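PDB 2YIK: endoglucanase from Clostridium thermocellum, which probably hydrolyses internal beta-1,4-glucosidic bonds of cellulose. Local coordinates for residues 227-230 with 231-235; 370-374 with 375-379. All coordinates share one frame; numbering follows the deposited sequence.

Contact 1. Residues 227-230 with 231-235; sequences AINY and MNFKD
Ala227 and Met231 are joined by a main-chain bond from Met231 N to Ala227 O of 3.1 Å, whose N-H...O angle of 163° marks regular alpha-helical pairing. Ile228 repeats the i to i+4 pattern, its O accepting Asn232 N at 2.9 Å, and its side chain runs alongside that of Asn232, both pointing the same way. One residue on, Asn229 O receives Phe233 N at 3.0 Å. The Asn229 side chain also approaches the Phe233 ring: with CG anti to the backbone N (chi1 -150°) the amide is carried to the ring edge, where ND2 lies 3.2 Å from Phe233 CE2 and in the ring plane, while the amide is turned 75° against the ring. The other end of that amide is held by Ser244, whose OG bonds to Asn229 OD1. Tyr230 closes the series with two contacts of its ring. Lys234 CB sits 4.0 Å from the Tyr230 ring centroid, a CH-pi contact over one face, and the lysine chain continues across the ring so that CD nears CZ and CE2. Met231 SD approaches the edge instead, 5.0 Å from the Tyr230 centroid, in a Met-aromatic contact. Tyr230 O is gripped by Lys234 N at 2.8 Å and only weakly by Phe233 N. Phe233 also meets Tyr240 edge-to-face, and helices 238-257, 279-293, 151-167 and 124-140 supply further neighbours. The evidence thus describes a largely buried stretch toward the C-terminal part of helix 216-233, a helix of the (alpha/alpha)6 barrel characteristic of family 9 glycoside hydrolases.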
ATOM      1  N   ALA A 227       0.703  -3.008 -12.477  1.00 21.95           N
ATOM      2  CA  ALA A 227       1.853  -3.630 -13.124  1.00 22.38           C
ATOM      3  C   ALA A 227       2.350  -4.756 -12.214  1.00 22.88           C
ATOM      4  O   ALA A 227       2.748  -5.817 -12.684  1.00 23.68           O
ATOM      5  CB  ALA A 227       2.956  -2.609 -13.357  1.00 21.28           C
ATOM      6  N   ILE A 228       2.321  -4.515 -10.908  1.00 22.87           N
ATOM      7  CA  ILE A 228       2.730  -5.519  -9.932  1.00 22.98           C
ATOM      8  C   ILE A 228       1.736  -6.688  -9.974  1.00 23.54           C
ATOM      9  O   ILE A 228       2.130  -7.847  -9.831  1.00 23.05           O
ATOM     10  CB  ILE A 228       2.773  -4.914  -8.505  1.00 23.14           C
ATOM     11  CG1 ILE A 228       3.925  -3.905  -8.423  1.00 22.87           C
ATOM     12  CG2 ILE A 228       2.926  -6.018  -7.448  1.00 21.31           C
ATOM     13  CD1 ILE A 228       3.917  -3.055  -7.190  1.00 24.86           C
ATOM     14  N   ASN A 229       0.457  -6.374 -10.184  1.00 23.60           N
ATOM     15  CA  ASN A 229      -0.588  -7.393 -10.247  1.00 25.64           C
ATOM     16  C   ASN A 229      -0.281  -8.317 -11.426  1.00 27.02           C
ATOM     17  O   ASN A 229      -0.440  -9.537 -11.336  1.00 26.92           O
ATOM     18  CB  ASN A 229      -1.965  -6.746 -10.430  1.00 25.02           C
ATOM     19  CG  ASN A 229      -3.086  -7.567  -9.810  1.00 26.48           C
ATOM     20  OD1 ASN A 229      -4.196  -7.637 -10.349  1.00 27.65           O
ATOM     21  ND2 ASN A 229      -2.808  -8.177  -8.668  1.00 21.43           N
ATOM     22  N   TYR A 230       0.157  -7.726 -12.535  1.00 27.46           N
ATOM     23  CA  TYR A 230       0.515  -8.513 -13.701  1.00 26.91           C
ATOM     24  C   TYR A 230       1.654  -9.449 -13.305  1.00 27.58           C
ATOM     25  O   TYR A 230       1.594 -10.656 -13.557  1.00 27.10           O
ATOM     26  CB  TYR A 230       0.972  -7.615 -14.853  1.00 26.80           C
ATOM     27  CG  TYR A 230       1.785  -8.355 -15.890  1.00 27.52           C
ATOM     28  CD1 TYR A 230       1.173  -9.112 -16.890  1.00 29.43           C
ATOM     29  CD2 TYR A 230       3.178  -8.348 -15.834  1.00 28.42           C
ATOM     30  CE1 TYR A 230       1.937  -9.845 -17.815  1.00 28.24           C
ATOM     31  CE2 TYR A 230       3.945  -9.076 -16.741  1.00 28.65           C
ATOM     32  CZ  TYR A 230       3.320  -9.817 -17.726  1.00 29.30           C
ATOM     33  OH  TYR A 230       4.097 -10.509 -18.625  1.00 30.72           O
ATOM     34  N   MET A 231       2.689  -8.891 -12.680  1.00 26.75           N
ATOM     35  CA  MET A 231       3.845  -9.679 -12.263  1.00 27.09           C
ATOM     36  C   MET A 231       3.454 -10.843 -11.358  1.00 28.23           C
ATOM     37  O   MET A 231       4.032 -11.925 -11.444  1.00 28.26           O
ATOM     38  CB  MET A 231       4.874  -8.806 -11.531  1.00 28.09           C
ATOM     39  CG  MET A 231       5.603  -7.776 -12.387  1.00 26.24           C
ATOM     40  SD  MET A 231       6.459  -8.445 -13.831  1.00 29.12           S
ATOM     41  CE  MET A 231       7.827  -9.319 -13.093  1.00 26.03           C
ATOM     42  N   ASN A 232       2.467 -10.618 -10.498  1.00 28.45           N
ATOM     43  CA  ASN A 232       2.005 -11.640  -9.562  1.00 27.99           C
ATOM     44  C   ASN A 232       1.092 -12.703 -10.177  1.00 29.39           C
ATOM     45  O   ASN A 232       1.027 -13.824  -9.676  1.00 29.17           O
ATOM     46  CB  ASN A 232       1.283 -10.970  -8.380  1.00 26.22           C
ATOM     47  CG  ASN A 232       2.244 -10.327  -7.385  1.00 25.87           C
ATOM     48  OD1 ASN A 232       1.900  -9.354  -6.719  1.00 26.58           O
ATOM     49  ND2 ASN A 232       3.444 -10.882  -7.269  1.00 21.94           N
ATOM     50  N   PHE A 233       0.401 -12.365 -11.262  1.00 29.73           N
ATOM     51  CA  PHE A 233      -0.523 -13.310 -11.886  1.00 30.72           C
ATOM     52  C   PHE A 233      -0.194 -13.810 -13.290  1.00 32.31           C
ATOM     53  O   PHE A 233      -0.905 -14.667 -13.816  1.00 32.41           O
ATOM     54  CB  PHE A 233      -1.926 -12.707 -11.913  1.00 29.07           C
ATOM     55  CG  PHE A 233      -2.571 -12.613 -10.564  1.00 28.95           C
ATOM     56  CD1 PHE A 233      -3.154 -13.732  -9.976  1.00 30.22           C
ATOM     57  CD2 PHE A 233      -2.570 -11.410  -9.864  1.00 29.19           C
ATOM     58  CE1 PHE A 233      -3.730 -13.656  -8.700  1.00 30.03           C
ATOM     59  CE2 PHE A 233      -3.140 -11.319  -8.592  1.00 30.14           C
ATOM     60  CZ  PHE A 233      -3.721 -12.443  -8.007  1.00 29.05           C
ATOM     61  N   LYS A 234       0.874 -13.303 -13.895  1.00 32.56           N
ATOM     62  CA  LYS A 234       1.217 -13.700 -15.260  1.00 35.71           C
ATOM     63  C   LYS A 234       1.381 -15.186 -15.552  1.00 36.72           C
ATOM     64  O   LYS A 234       1.212 -15.608 -16.697  1.00 37.86           O
ATOM     65  CB  LYS A 234       2.473 -12.967 -15.733  1.00 33.08           C
ATOM     66  CG  LYS A 234       3.734 -13.261 -14.936  1.00 35.55           C
ATOM     67  CD  LYS A 234       4.863 -12.397 -15.457  1.00 36.54           C
ATOM     68  CE  LYS A 234       6.029 -12.337 -14.489  1.00 39.16           C
ATOM     69  NZ  LYS A 234       7.083 -13.329 -14.816  1.00 40.60           N
ATOM     70  N   ASP A 235       1.721 -15.977 -14.543  1.00 37.23           N
ATOM     71  CA  ASP A 235       1.915 -17.408 -14.756  1.00 38.87           C
ATOM     72  C   ASP A 235       0.687 -18.171 -14.316  1.00 39.02           C
ATOM     73  O   ASP A 235       0.291 -19.167 -14.926  1.00 40.50           O
ATOM     74  CB  ASP A 235       3.129 -17.900 -13.961  1.00 41.32           C
ATOM     75  CG  ASP A 235       4.414 -17.210 -14.379  1.00 44.26           C
ATOM     76  OD1 ASP A 235       4.773 -17.300 -15.574  1.00 45.85           O
ATOM     77  OD2 ASP A 235       5.066 -16.577 -13.520  1.00 46.59           O
TER

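Contact 2. Residues 370-374 with 375-379; sequences DKWSG and GGITV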
ATOM      1  N   ASP A 370      22.011   1.303   6.150  1.00 24.56           N
ATOM      2  CA  ASP A 370      23.074   1.549   7.126  1.00 26.70           C
ATOM      3  C   ASP A 370      22.552   2.584   8.113  1.00 26.35           C
ATOM      4  O   ASP A 370      22.849   2.537   9.304  1.00 26.36           O
ATOM      5  CB  ASP A 370      24.338   2.111   6.466  1.00 26.02           C
ATOM      6  CG  ASP A 370      25.137   1.053   5.725  1.00 30.36           C
ATOM      7  OD1 ASP A 370      24.993  -0.148   6.042  1.00 29.89           O
ATOM      8  OD2 ASP A 370      25.923   1.431   4.832  1.00 31.46           O
ATOM      9  N   LYS A 371      21.756   3.511   7.594  1.00 26.04           N
ATOM     10  CA  LYS A 371      21.191   4.576   8.402  1.00 26.02           C
ATOM     11  C   LYS A 371      20.189   4.019   9.409  1.00 27.01           C
ATOM     12  O   LYS A 371      20.274   4.322  10.604  1.00 26.43           O
ATOM     13  CB  LYS A 371      20.528   5.616   7.491  1.00 27.56           C
ATOM     14  CG  LYS A 371      20.324   6.985   8.139  1.00 28.03           C
ATOM     15  CD  LYS A 371      19.768   8.018   7.165  1.00 28.73           C
ATOM     16  CE  LYS A 371      20.789   8.397   6.105  1.00 27.15           C
ATOM     17  NZ  LYS A 371      20.339   9.575   5.314  1.00 26.89           N
ATOM     18  N   TRP A 372      19.249   3.203   8.928  1.00 25.38           N
ATOM     19  CA  TRP A 372      18.222   2.608   9.784  1.00 24.68           C
ATOM     20  C   TRP A 372      18.710   1.531  10.756  1.00 25.13           C
ATOM     21  O   TRP A 372      18.298   1.495  11.913  1.00 24.48           O
ATOM     22  CB  TRP A 372      17.085   2.022   8.929  1.00 23.10           C
ATOM     23  CG  TRP A 372      16.031   3.029   8.558  1.00 23.19           C
ATOM     24  CD1 TRP A 372      16.097   3.968   7.561  1.00 22.33           C
ATOM     25  CD2 TRP A 372      14.779   3.237   9.223  1.00 22.83           C
ATOM     26  NE1 TRP A 372      14.963   4.743   7.567  1.00 24.34           N
ATOM     27  CE2 TRP A 372      14.140   4.316   8.572  1.00 24.17           C
ATOM     28  CE3 TRP A 372      14.135   2.610  10.298  1.00 23.65           C
ATOM     29  CZ2 TRP A 372      12.885   4.788   8.975  1.00 24.15           C
ATOM     30  CZ3 TRP A 372      12.887   3.081  10.695  1.00 23.01           C
ATOM     31  CH2 TRP A 372      12.275   4.158  10.029  1.00 26.17           C
ATOM     32  N   SER A 373      19.589   0.656  10.286  1.00 26.08           N
ATOM     33  CA  SER A 373      20.088  -0.437  11.112  1.00 27.39           C
ATOM     34  C   SER A 373      21.377  -0.133  11.857  1.00 28.85           C
ATOM     35  O   SER A 373      21.756  -0.878  12.760  1.00 28.36           O
ATOM     36  CB  SER A 373      20.320  -1.679  10.247  1.00 27.39           C
ATOM     37  OG  SER A 373      21.417  -1.488   9.358  1.00 26.50           O
ATOM     38  N   GLY A 374      22.049   0.954  11.484  1.00 29.00           N
ATOM     39  CA  GLY A 374      23.323   1.274  12.107  1.00 31.21           C
ATOM     40  C   GLY A 374      23.434   2.471  13.028  1.00 32.66           C
ATOM     41  O   GLY A 374      24.542   2.955  13.267  1.00 33.55           O
ATOM     42  N   GLY A 375      22.311   2.961  13.541  1.00 31.93           N
ATOM     43  CA  GLY A 375      22.374   4.089  14.453  1.00 32.65           C
ATOM     44  C   GLY A 375      22.129   5.475  13.879  1.00 31.90           C
ATOM     45  O   GLY A 375      22.296   6.469  14.586  1.00 33.57           O
ATOM     46  N   GLY A 376      21.748   5.558  12.609  1.00 29.37           N
ATOM     47  CA  GLY A 376      21.494   6.856  12.013  1.00 27.91           C
ATOM     48  C   GLY A 376      20.141   7.414  12.419  1.00 27.94           C
ATOM     49  O   GLY A 376      20.005   8.613  12.675  1.00 28.53           O
ATOM     50  N   ILE A 377      19.132   6.550  12.456  1.00 26.44           N
ATOM     51  CA  ILE A 377      17.792   6.959  12.841  1.00 26.92           C
ATOM     52  C   ILE A 377      17.621   6.701  14.334  1.00 26.78           C
ATOM     53  O   ILE A 377      18.089   5.692  14.856  1.00 25.46           O
ATOM     54  CB  ILE A 377      16.700   6.173  12.072  1.00 27.08           C
ATOM     55  CG1 ILE A 377      16.809   6.427  10.569  1.00 28.56           C
ATOM     56  CG2 ILE A 377      15.326   6.667  12.481  1.00 25.96           C
ATOM     57  CD1 ILE A 377      18.048   5.874   9.995  1.00 36.57           C
ATOM     58  N   THR A 378      16.959   7.637  15.002  1.00 27.05           N
ATOM     59  CA  THR A 378      16.698   7.580  16.433  1.00 29.88           C
ATOM     60  C   THR A 378      16.195   6.230  16.939  1.00 29.64           C
ATOM     61  O   THR A 378      15.254   5.665  16.383  1.00 28.99           O
ATOM     62  CB  THR A 378      15.637   8.635  16.829  1.00 31.11           C
ATOM     63  OG1 THR A 378      16.193   9.950  16.715  1.00 36.95           O
ATOM     64  CG2 THR A 378      15.179   8.428  18.254  1.00 35.05           C
ATOM     65  N   VAL A 379      16.823   5.696  17.978  1.00 29.25           N
ATOM     66  CA  VAL A 379      16.312   4.451  18.535  1.00 30.84           C
ATOM     67  C   VAL A 379      15.958   4.707  19.999  1.00 30.97           C
ATOM     68  O   VAL A 379      16.690   5.379  20.726  1.00 29.37           O
ATOM     69  CB  VAL A 379      17.294   3.245  18.348  1.00 32.90           C
ATOM     70  CG1 VAL A 379      18.594   3.715  17.721  1.00 32.68           C
ATOM     71  CG2 VAL A 379      17.501   2.510  19.659  1.00 33.88           C
TER
HETATM   72  O   HOH W   1      19.314   3.357  13.796  1.00 22.90           O
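Ile377 lies over Trp372, and this apolar contact is the clearest side-chain link between the end of the helix and the turn that follows. Ile377 CG1 stands 3.8 Å from the centroid of the Trp372 five-membered ring and only 3° off its normal, so the CH-pi geometry is close to ideal. The branch gets there because CG1 lies beside the backbone N and anti to the carbonyl carbon (chi1 -62°). Beyond it, CD1 reaches toward Lys371, whose aliphatic chain crosses Ile377 at about a right angle; the exact place of CD1 is doubtful, since it is modelled too near the Lys371 carbonyl.

Polar links are made by the backbone. Ile377 N donates to Lys371 O at 3.1 Å, and Gly376 N makes a weak bond to the same oxygen at 2.8 Å, although the position of that acceptor is less sure. A water ties the turn together, 2.8 Å from Trp372 O and 2.8 Å from Ile377 O, with a weak bond from Gly375 N. The Gly376 bond and the positive phi of Gly375 (97°) fit a Schellman-like C-cap, in which the water bridges Gly375 N and Trp372 O in place of the direct bond.

Further anchoring comes from outside: Lys371 NZ bonds to Pro312 O, and Asp370 OD1 to Tyr417 OH. Helix 363-373 ends here at the surface, Gly374 being the first residue to leave helical angles, with Trp372 packed against helices 392-408 and 416-428 and Ile377 against Val385 of a neighbouring loop.

Contact 1 comes first along the chain and closes before contact 2 opens, and both belong to the family 9 catalytic domain. Their centres are 34 Å apart and the nearest atoms about 20 Å, so the two do not touch. The centre of contact 1 lies about 16 Å, and that of contact 2 about 24 Å, from the centre of the chain. Each lies toward the C-terminal end of a helix, one a buried contact, the other at the surface. Contact 1 stays almost wholly within helix 216-233 of the barrel, whereas contact 2 marks where helix 363-373 gives way to the loop leading to helix 392-408. Both are away from the metal sites and the predicted active-site histidine.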